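Local coordinates for protein VP2 (Primate bocaparvovirus 1, PDB 7L0Y) that forms the T=1 icosahedral capsid of human bocavirus 1, assembling in sixty copies into a shell about 26 nm across, at residues K29-K34 against C81-Q86; N77-H82 against I456-E461; D386-P389 against E393-I396. All coordinates share one frame; numbering follows the deposited sequence.

From the N terminus the chain first lays down strand 30-42, and contact 1 closes a loop of 46 intervening residues when C81-Q86 returns to K29-K34. Contact 2 begins just before that return, at N77-H82, shares Cys81 and His82 with contact 1, and spans 373 residues to strand 446-462. The two meet in one sheet, where Val31 O lies 2.6 Å from Trp458 N across strands 30-42 and 446-462. Contact 3, a short loop of three intervening residues, falls within the long span of contact 2. It joins that system where Asn394 O approaches Tyr79 N at 3.2 Å, tying the 386-396 loop to the helical turn 79-82.

Contact 1. Residues K29-K34 against C81-Q86; sequences KYVVTK and CHFSPQ
The methyl CG2 of Thr33 lies against the Phe83 ring and is the main apolar contact between K29-K34 and C81-Q86. It is 3.5 Å from Phe83 CE1, beside the CD1-CE1-CZ side of the ring, in an oblique approach. The two side chains cross at about a right angle. A second strand residue adds to this from the rim: Val31 CG1 comes in near the ring plane, 4.3 Å from Phe83 CE1, a looser van der Waals approach.

The first torsion of Thr33 sorts its two branches. With chi1 at 56°, OG1 sits between the backbone N and the carbonyl carbon, while CG2 swings beside the backbone N, opposite the carbonyl carbon, and reaches the ring. The hydroxyl is not spent on C81-Q86: Thr33 OG1 is 3.8 Å from His82 O, with no hydrogen bond between them, and pairs instead with the indole NE1 of Trp458. The His82 carbonyl likewise faces the carbon skeleton of Thr33, CB lying 3.3 Å from His82 O, and finds a weak hydrogen bond at Asn35 ND2. The contact between the two segments is therefore carried by packing, with polar satisfaction supplied from outside.

The arrangement belongs to the jelly-roll core of the parvovirus capsid protein. Strand 30-42 pairs with strand 446-462, and the Phe83 ring touches side chains of both strands, Thr33 and Val31 of 30-42 and Trp458 of 446-462. Immediately after it, Ser84 caps helix 85-94 through OG to Asp87 N, and the first residues of that helix pack on Trp468 and Arg469 of a neighbouring subunit. Phe83 thus lies at the junction between the helical turn 79-82, helix 85-94 and the sheet.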
loop_
_atom_site.group_PDB
_atom_site.type_symbol
_atom_site.label_atom_id
_atom_site.label_comp_id
_atom_site.label_asym_id
_atom_site.label_seq_id
_atom_site.Cartn_x
_atom_site.Cartn_y
_atom_site.Cartn_z
ATOM N N LYS A 29 -67.712 52.402 -7.279
ATOM C CA LYS A 29 -68.301 51.433 -6.372
ATOM C C LYS A 29 -68.590 51.975 -4.984
ATOM O O LYS A 29 -69.330 51.332 -4.235
ATOM C CB LYS A 29 -67.391 50.208 -6.244
ATOM C CG LYS A 29 -67.655 49.133 -7.277
ATOM C CD LYS A 29 -67.306 49.608 -8.669
ATOM C CE LYS A 29 -67.602 48.544 -9.705
ATOM N NZ LYS A 29 -67.288 49.005 -11.087
ATOM N N TYR A 30 -68.063 53.138 -4.624
ATOM C CA TYR A 30 -68.164 53.603 -3.252
ATOM C C TYR A 30 -68.345 55.105 -3.190
ATOM O O TYR A 30 -67.838 55.851 -4.026
ATOM C CB TYR A 30 -66.940 53.234 -2.423
ATOM C CG TYR A 30 -66.745 51.755 -2.289
ATOM C CD1 TYR A 30 -67.504 51.022 -1.396
ATOM C CD2 TYR A 30 -65.788 51.096 -3.036
ATOM C CE1 TYR A 30 -67.335 49.670 -1.269
ATOM C CE2 TYR A 30 -65.609 49.745 -2.913
ATOM C CZ TYR A 30 -66.383 49.036 -2.026
ATOM O OH TYR A 30 -66.201 47.681 -1.900
ATOM N N VAL A 31 -69.084 55.528 -2.178
ATOM C CA VAL A 31 -69.156 56.917 -1.767
ATOM C C VAL A 31 -68.864 56.952 -0.280
ATOM O O VAL A 31 -69.452 56.188 0.488
ATOM C CB VAL A 31 -70.525 57.546 -2.079
ATOM C CG1 VAL A 31 -70.611 58.937 -1.507
ATOM C CG2 VAL A 31 -70.745 57.591 -3.568
ATOM N N VAL A 32 -67.931 57.800 0.119
ATOM C CA VAL A 32 -67.598 57.983 1.521
ATOM C C VAL A 32 -68.084 59.356 1.936
ATOM O O VAL A 32 -67.737 60.354 1.304
ATOM C CB VAL A 32 -66.090 57.835 1.774
ATOM C CG1 VAL A 32 -65.785 58.132 3.215
ATOM C CG2 VAL A 32 -65.646 56.448 1.420
ATOM N N THR A 33 -68.899 59.406 2.977
ATOM C CA THR A 33 -69.340 60.662 3.557
ATOM C C THR A 33 -68.686 60.827 4.916
ATOM O O THR A 33 -68.592 59.870 5.685
ATOM C CB THR A 33 -70.866 60.725 3.675
ATOM O OG1 THR A 33 -71.347 59.612 4.434
ATOM C CG2 THR A 33 -71.516 60.729 2.306
ATOM N N LYS A 34 -68.216 62.035 5.196
ATOM C CA LYS A 34 -67.606 62.380 6.468
ATOM C C LYS A 34 -68.319 63.598 7.018
ATOM O O LYS A 34 -68.509 64.580 6.302
ATOM C CB LYS A 34 -66.121 62.677 6.309
ATOM C CG LYS A 34 -65.305 61.506 5.870
ATOM C CD LYS A 34 -63.850 61.879 5.774
ATOM C CE LYS A 34 -63.612 62.959 4.740
ATOM N NZ LYS A 34 -63.950 62.524 3.355
ATOM N N CYS A 81 -78.509 64.254 7.183
ATOM C CA CYS A 81 -77.369 64.076 8.063
ATOM C C CYS A 81 -76.088 63.842 7.274
ATOM O O CYS A 81 -75.075 64.504 7.510
ATOM C CB CYS A 81 -77.661 62.904 8.999
ATOM S SG CYS A 81 -76.367 62.417 10.126
ATOM N N HIS A 82 -76.111 62.889 6.352
ATOM C CA HIS A 82 -74.902 62.372 5.740
ATOM C C HIS A 82 -74.553 62.970 4.387
ATOM O O HIS A 82 -73.441 62.750 3.910
ATOM C CB HIS A 82 -75.042 60.861 5.609
ATOM C CG HIS A 82 -75.412 60.204 6.894
ATOM N ND1 HIS A 82 -74.539 60.096 7.950
ATOM C CD2 HIS A 82 -76.583 59.679 7.318
ATOM C CE1 HIS A 82 -75.145 59.500 8.959
ATOM N NE2 HIS A 82 -76.385 59.234 8.599
ATOM N N PHE A 83 -75.444 63.714 3.756
ATOM C CA PHE A 83 -75.217 64.196 2.404
ATOM C C PHE A 83 -75.541 65.673 2.323
ATOM O O PHE A 83 -76.601 66.107 2.774
ATOM C CB PHE A 83 -76.070 63.446 1.373
ATOM C CG PHE A 83 -75.703 62.010 1.201
ATOM C CD1 PHE A 83 -74.680 61.642 0.361
ATOM C CD2 PHE A 83 -76.394 61.022 1.867
ATOM C CE1 PHE A 83 -74.348 60.319 0.208
ATOM C CE2 PHE A 83 -76.062 59.706 1.711
ATOM C CZ PHE A 83 -75.041 59.353 0.883
ATOM N N SER A 84 -74.628 66.437 1.756
ATOM C CA SER A 84 -74.967 67.787 1.381
ATOM C C SER A 84 -75.953 67.741 0.227
ATOM O O SER A 84 -76.068 66.732 -0.463
ATOM C CB SER A 84 -73.721 68.571 0.993
ATOM O OG SER A 84 -73.115 68.076 -0.177
ATOM N N PRO A 85 -76.701 68.815 0.013
ATOM C CA PRO A 85 -77.579 68.850 -1.162
ATOM C C PRO A 85 -76.838 68.594 -2.462
ATOM O O PRO A 85 -77.383 67.966 -3.370
ATOM C CB PRO A 85 -78.161 70.262 -1.099
ATOM C CG PRO A 85 -78.072 70.623 0.310
ATOM C CD PRO A 85 -76.859 70.007 0.855
ATOM N N GLN A 86 -75.602 69.071 -2.567
ATOM C CA GLN A 86 -74.772 68.776 -3.723
ATOM C C GLN A 86 -74.499 67.286 -3.838
ATOM O O GLN A 86 -74.672 66.688 -4.901
ATOM C CB GLN A 86 -73.463 69.544 -3.609
ATOM C CG GLN A 86 -72.504 69.357 -4.749
ATOM C CD GLN A 86 -73.048 69.885 -6.040
ATOM O OE1 GLN A 86 -73.415 69.127 -6.929
ATOM N NE2 GLN A 86 -73.143 71.198 -6.138
#

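Contact 2. Residues N77-H82 against I456-E461; sequences NQYSCH and IVWEVE
His82 N donates to Tyr79 O at 2.8 Å, a bond within the weakly bonded helical turn 79-82, whose Tyr79 and His82 side chains both touch I456-E461. The turn packs on strand 446-462 of the parvovirus jelly roll; this strand lies between strands 30-42 and 95-118, antiparallel to both, the position of the second strand in the family's BIDG sheet.

Ile456 meets the histidine from over a face. Its CD1 stands 3.5 Å from the His82 ring centroid and 19° off the ring normal, a CH-pi contact. The opposite face is occupied by Cys81 SG, 3.4 Å above the plane and offset toward the rim, so the ring is sandwiched between a methyl and a sulfur. The hydrogen bond between NE2 and the carbonyl oxygen of Phe76 probably limits its rotation; since a carbonyl oxygen can only accept, NE2 is the donor.

The branches of Ile456 divide the work. With chi1 at -63°, CG1 runs beside the backbone N and carries CD1 to the histidine, whereas CG2 turns beside the carbonyl carbon and lies on one face of the Trp458 indole, 3.3 Å above its plane and offset toward the rim. With NE1 turned to Thr33, the benzo edge of the indole faces the helical turn: Trp458 CZ2 meets His82 CB at 4.2 Å close to the indole plane, and Trp458 CH2 meets Tyr79 CE1 at 4.0 Å, oblique to both rings.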
loop_
_atom_site.group_PDB
_atom_site.type_symbol
_atom_site.label_atom_id
_atom_site.label_comp_id
_atom_site.label_asym_id
_atom_site.label_seq_id
_atom_site.Cartn_x
_atom_site.Cartn_y
_atom_site.Cartn_z
ATOM N N ASN A 77 -80.230 59.098 12.178
ATOM C CA ASN A 77 -81.063 58.460 11.167
ATOM C C ASN A 77 -81.791 59.520 10.339
ATOM O O ASN A 77 -82.888 59.977 10.657
ATOM C CB ASN A 77 -82.035 57.521 11.859
ATOM C CG ASN A 77 -82.788 56.655 10.908
ATOM O OD1 ASN A 77 -82.300 56.322 9.840
ATOM N ND2 ASN A 77 -83.985 56.274 11.295
ATOM N N GLN A 78 -81.189 59.818 9.192
ATOM C CA GLN A 78 -81.732 60.684 8.159
ATOM C C GLN A 78 -80.652 60.848 7.102
ATOM O O GLN A 78 -79.470 60.735 7.412
ATOM C CB GLN A 78 -82.158 62.043 8.726
ATOM C CG GLN A 78 -82.843 62.942 7.742
ATOM C CD GLN A 78 -83.469 64.136 8.388
ATOM O OE1 GLN A 78 -83.599 64.194 9.602
ATOM N NE2 GLN A 78 -83.830 65.124 7.584
ATOM N N TYR A 79 -81.053 61.161 5.872
ATOM C CA TYR A 79 -80.064 61.297 4.809
ATOM C C TYR A 79 -79.425 62.677 4.809
ATOM O O TYR A 79 -78.237 62.811 4.507
ATOM C CB TYR A 79 -80.682 60.976 3.449
ATOM C CG TYR A 79 -80.984 59.514 3.253
ATOM C CD1 TYR A 79 -79.992 58.631 2.874
ATOM C CD2 TYR A 79 -82.260 59.021 3.422
ATOM C CE1 TYR A 79 -80.260 57.306 2.687
ATOM C CE2 TYR A 79 -82.534 57.699 3.238
ATOM C CZ TYR A 79 -81.531 56.847 2.870
ATOM O OH TYR A 79 -81.808 55.522 2.684
ATOM N N SER A 80 -80.200 63.717 5.121
ATOM C CA SER A 80 -79.640 65.062 5.198
ATOM C C SER A 80 -78.490 65.126 6.181
ATOM O O SER A 80 -77.601 65.972 6.049
ATOM C CB SER A 80 -80.719 66.056 5.594
ATOM O OG SER A 80 -81.688 66.173 4.580
ATOM N N CYS A 81 -78.509 64.254 7.183
ATOM C CA CYS A 81 -77.369 64.076 8.063
ATOM C C CYS A 81 -76.088 63.842 7.274
ATOM O O CYS A 81 -75.075 64.504 7.510
ATOM C CB CYS A 81 -77.661 62.904 8.999
ATOM S SG CYS A 81 -76.367 62.417 10.126
ATOM N N HIS A 82 -76.111 62.889 6.352
ATOM C CA HIS A 82 -74.902 62.372 5.740
ATOM C C HIS A 82 -74.553 62.970 4.387
ATOM O O HIS A 82 -73.441 62.750 3.910
ATOM C CB HIS A 82 -75.042 60.861 5.609
ATOM C CG HIS A 82 -75.412 60.204 6.894
ATOM N ND1 HIS A 82 -74.539 60.096 7.950
ATOM C CD2 HIS A 82 -76.583 59.679 7.318
ATOM C CE1 HIS A 82 -75.145 59.500 8.959
ATOM N NE2 HIS A 82 -76.385 59.234 8.599
ATOM N N ILE A 456 -69.450 57.229 6.910
ATOM C CA ILE A 456 -70.145 56.092 6.327
ATOM C C ILE A 456 -69.534 55.793 4.972
ATOM O O ILE A 456 -69.341 56.701 4.160
ATOM C CB ILE A 456 -71.655 56.337 6.184
ATOM C CG1 ILE A 456 -72.299 56.521 7.546
ATOM C CG2 ILE A 456 -72.316 55.171 5.506
ATOM C CD1 ILE A 456 -73.733 56.866 7.461
ATOM N N VAL A 457 -69.222 54.530 4.733
ATOM C CA VAL A 457 -68.897 54.053 3.399
ATOM C C VAL A 457 -70.187 53.560 2.764
ATOM O O VAL A 457 -70.893 52.728 3.334
ATOM C CB VAL A 457 -67.839 52.946 3.440
ATOM C CG1 VAL A 457 -67.583 52.428 2.050
ATOM C CG2 VAL A 457 -66.566 53.474 4.044
ATOM N N TRP A 458 -70.509 54.094 1.600
ATOM C CA TRP A 458 -71.722 53.737 0.887
ATOM C C TRP A 458 -71.339 52.868 -0.297
ATOM O O TRP A 458 -70.554 53.291 -1.146
ATOM C CB TRP A 458 -72.451 54.988 0.416
ATOM C CG TRP A 458 -72.936 55.841 1.521
ATOM C CD1 TRP A 458 -72.247 56.821 2.149
ATOM C CD2 TRP A 458 -74.237 55.829 2.101
ATOM N NE1 TRP A 458 -73.024 57.403 3.107
ATOM C CE2 TRP A 458 -74.257 56.813 3.093
ATOM C CE3 TRP A 458 -75.386 55.079 1.876
ATOM C CZ2 TRP A 458 -75.374 57.062 3.864
ATOM C CZ3 TRP A 458 -76.486 55.329 2.634
ATOM C CH2 TRP A 458 -76.478 56.308 3.620
ATOM N N GLU A 459 -71.876 51.660 -0.349
ATOM C CA GLU A 459 -71.731 50.847 -1.544
ATOM C C GLU A 459 -72.713 51.347 -2.589
ATOM O O GLU A 459 -73.912 51.441 -2.331
ATOM C CB GLU A 459 -71.971 49.375 -1.233
ATOM C CG GLU A 459 -71.710 48.469 -2.403
ATOM C CD GLU A 459 -71.934 47.014 -2.067
ATOM O OE1 GLU A 459 -72.290 46.721 -0.907
ATOM O OE2 GLU A 459 -71.772 46.160 -2.962
ATOM N N VAL A 460 -72.207 51.686 -3.762
ATOM C CA VAL A 460 -73.008 52.401 -4.739
ATOM C C VAL A 460 -72.775 51.758 -6.095
ATOM O O VAL A 460 -71.766 51.087 -6.318
ATOM C CB VAL A 460 -72.645 53.905 -4.736
ATOM C CG1 VAL A 460 -71.378 54.175 -5.523
ATOM C CG2 VAL A 460 -73.809 54.754 -5.138
ATOM N N GLU A 461 -73.729 51.919 -6.998
ATOM C CA GLU A 461 -73.567 51.258 -8.281
ATOM C C GLU A 461 -74.184 52.129 -9.360
ATOM O O GLU A 461 -75.289 52.643 -9.181
ATOM C CB GLU A 461 -74.187 49.858 -8.209
ATOM C CG GLU A 461 -73.791 48.922 -9.306
ATOM C CD GLU A 461 -74.782 48.867 -10.412
ATOM O OE1 GLU A 461 -75.976 49.048 -10.126
ATOM O OE2 GLU A 461 -74.373 48.637 -11.564
#

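Contact 3. Residues D386-P389 against E393-I396; sequences DRFP and ENPI
The Asn394 amide meets the rim of the Phe388 ring, where Asn394 ND2 lies 4.0 Å from Phe388 CE2 and close to the ring plane. Ring and amide planes are 84° apart, and the two side chains cross at about a right angle. Because the nitrogen is at the edge, this is not an amino-aromatic contact over a face; it is a van der Waals meeting in which the amide stands across the ring border.

Two torsions place the groups. Phe388 extends its CG opposite the backbone N (chi1 175°), which carries the ring out from a polyproline-like stretch of backbone, so that its CE2 edge reaches Asn394. Asn394 has CG beside its own backbone N, and its second torsion, chi2 at 119°, turns ND2 rather than OD1 to the ring; from Phe388 CE2 the oxygen OD1 of Asn394 is 4.4 Å away. That oxygen is hydrogen-bonded to the hydroxyl of Thr391, in the bend between the segments, a bond consistent with this orientation of the amide.

Both segments lie in the long excursion between strands 215-232 and 424-429, the GH loop of the parvovirus jelly roll, in a part with no regular helix or strand. The chain turns back here without close backbone pairing: the nearest CA atoms, those of Pro389 and Asn394, are 9.3 Å apart. Subunit interfaces flank the turn, with Arg387 N bonded to Asp404 of one neighbouring subunit and Glu393 O to Arg247 of another.

Pro389 contributes its carbonyl rather than its ring. Pro389 O is 4.1 Å from Asn394 OD1, two acceptors that cannot bond each other; the carbonyl has instead a weak hydrogen bond with Tyr505 OH, while the proline CB points away from Asn394.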
loop_
_atom_site.group_PDB
_atom_site.type_symbol
_atom_site.label_atom_id
_atom_site.label_comp_id
_atom_site.label_asym_id
_atom_site.label_seq_id
_atom_site.Cartn_x
_atom_site.Cartn_y
_atom_site.Cartn_z
ATOM N N ASP A 386 -92.939 49.721 -6.403
ATOM C CA ASP A 386 -91.661 50.279 -6.009
ATOM C C ASP A 386 -91.824 50.882 -4.621
ATOM O O ASP A 386 -92.936 51.160 -4.192
ATOM C CB ASP A 386 -91.187 51.331 -7.006
ATOM C CG ASP A 386 -90.202 50.776 -8.016
ATOM O OD1 ASP A 386 -89.916 49.560 -7.976
ATOM O OD2 ASP A 386 -89.706 51.563 -8.849
ATOM N N ARG A 387 -90.716 51.077 -3.914
ATOM C CA ARG A 387 -90.746 51.681 -2.583
ATOM C C ARG A 387 -91.014 53.170 -2.683
ATOM O O ARG A 387 -90.791 53.781 -3.722
ATOM C CB ARG A 387 -89.426 51.481 -1.828
ATOM C CG ARG A 387 -88.973 50.045 -1.653
ATOM C CD ARG A 387 -88.056 49.879 -0.449
ATOM N NE ARG A 387 -88.776 49.988 0.815
ATOM C CZ ARG A 387 -88.526 50.886 1.760
ATOM N NH1 ARG A 387 -87.541 51.759 1.609
ATOM N NH2 ARG A 387 -89.253 50.902 2.862
ATOM N N PHE A 388 -91.508 53.750 -1.599
ATOM C CA PHE A 388 -91.749 55.180 -1.555
ATOM C C PHE A 388 -90.455 55.910 -1.896
ATOM O O PHE A 388 -89.410 55.627 -1.321
ATOM C CB PHE A 388 -92.220 55.591 -0.169
ATOM C CG PHE A 388 -92.369 57.066 -0.007
ATOM C CD1 PHE A 388 -93.425 57.730 -0.595
ATOM C CD2 PHE A 388 -91.447 57.792 0.719
ATOM C CE1 PHE A 388 -93.567 59.091 -0.459
ATOM C CE2 PHE A 388 -91.588 59.153 0.868
ATOM C CZ PHE A 388 -92.646 59.805 0.271
ATOM N N PRO A 389 -90.509 56.824 -2.867
ATOM C CA PRO A 389 -89.289 57.550 -3.235
ATOM C C PRO A 389 -88.795 58.374 -2.062
ATOM O O PRO A 389 -89.497 59.250 -1.564
ATOM C CB PRO A 389 -89.748 58.439 -4.394
ATOM C CG PRO A 389 -91.002 57.803 -4.880
ATOM C CD PRO A 389 -91.660 57.269 -3.662
ATOM N N GLU A 393 -84.431 64.256 3.032
ATOM C CA GLU A 393 -84.990 64.540 4.345
ATOM C C GLU A 393 -85.707 63.350 4.959
ATOM O O GLU A 393 -86.331 63.499 6.011
ATOM C CB GLU A 393 -85.921 65.745 4.248
ATOM C CG GLU A 393 -85.167 67.031 4.001
ATOM C CD GLU A 393 -84.756 67.192 2.555
ATOM O OE1 GLU A 393 -85.094 66.299 1.749
ATOM O OE2 GLU A 393 -84.069 68.184 2.228
ATOM N N ASN A 394 -85.651 62.187 4.328
ATOM C CA ASN A 394 -86.296 61.011 4.878
ATOM C C ASN A 394 -85.393 60.319 5.896
ATOM O O ASN A 394 -84.167 60.434 5.838
ATOM C CB ASN A 394 -86.654 60.040 3.760
ATOM C CG ASN A 394 -87.753 60.559 2.882
ATOM O OD1 ASN A 394 -87.568 60.754 1.699
ATOM N ND2 ASN A 394 -88.919 60.738 3.446
ATOM N N PRO A 395 -85.983 59.617 6.854
ATOM C CA PRO A 395 -85.206 58.696 7.685
ATOM C C PRO A 395 -84.640 57.558 6.860
ATOM O O PRO A 395 -85.232 57.122 5.872
ATOM C CB PRO A 395 -86.240 58.177 8.685
ATOM C CG PRO A 395 -87.265 59.231 8.726
ATOM C CD PRO A 395 -87.347 59.800 7.364
ATOM N N ILE A 396 -83.483 57.067 7.283
ATOM C CA ILE A 396 -82.829 55.990 6.553
ATOM C C ILE A 396 -83.433 54.644 6.926
ATOM O O ILE A 396 -84.002 53.941 6.084
ATOM C CB ILE A 396 -81.313 56.015 6.796
ATOM C CG1 ILE A 396 -80.733 57.344 6.339
ATOM C CG2 ILE A 396 -80.648 54.891 6.049
ATOM C CD1 ILE A 396 -79.311 57.538 6.730
#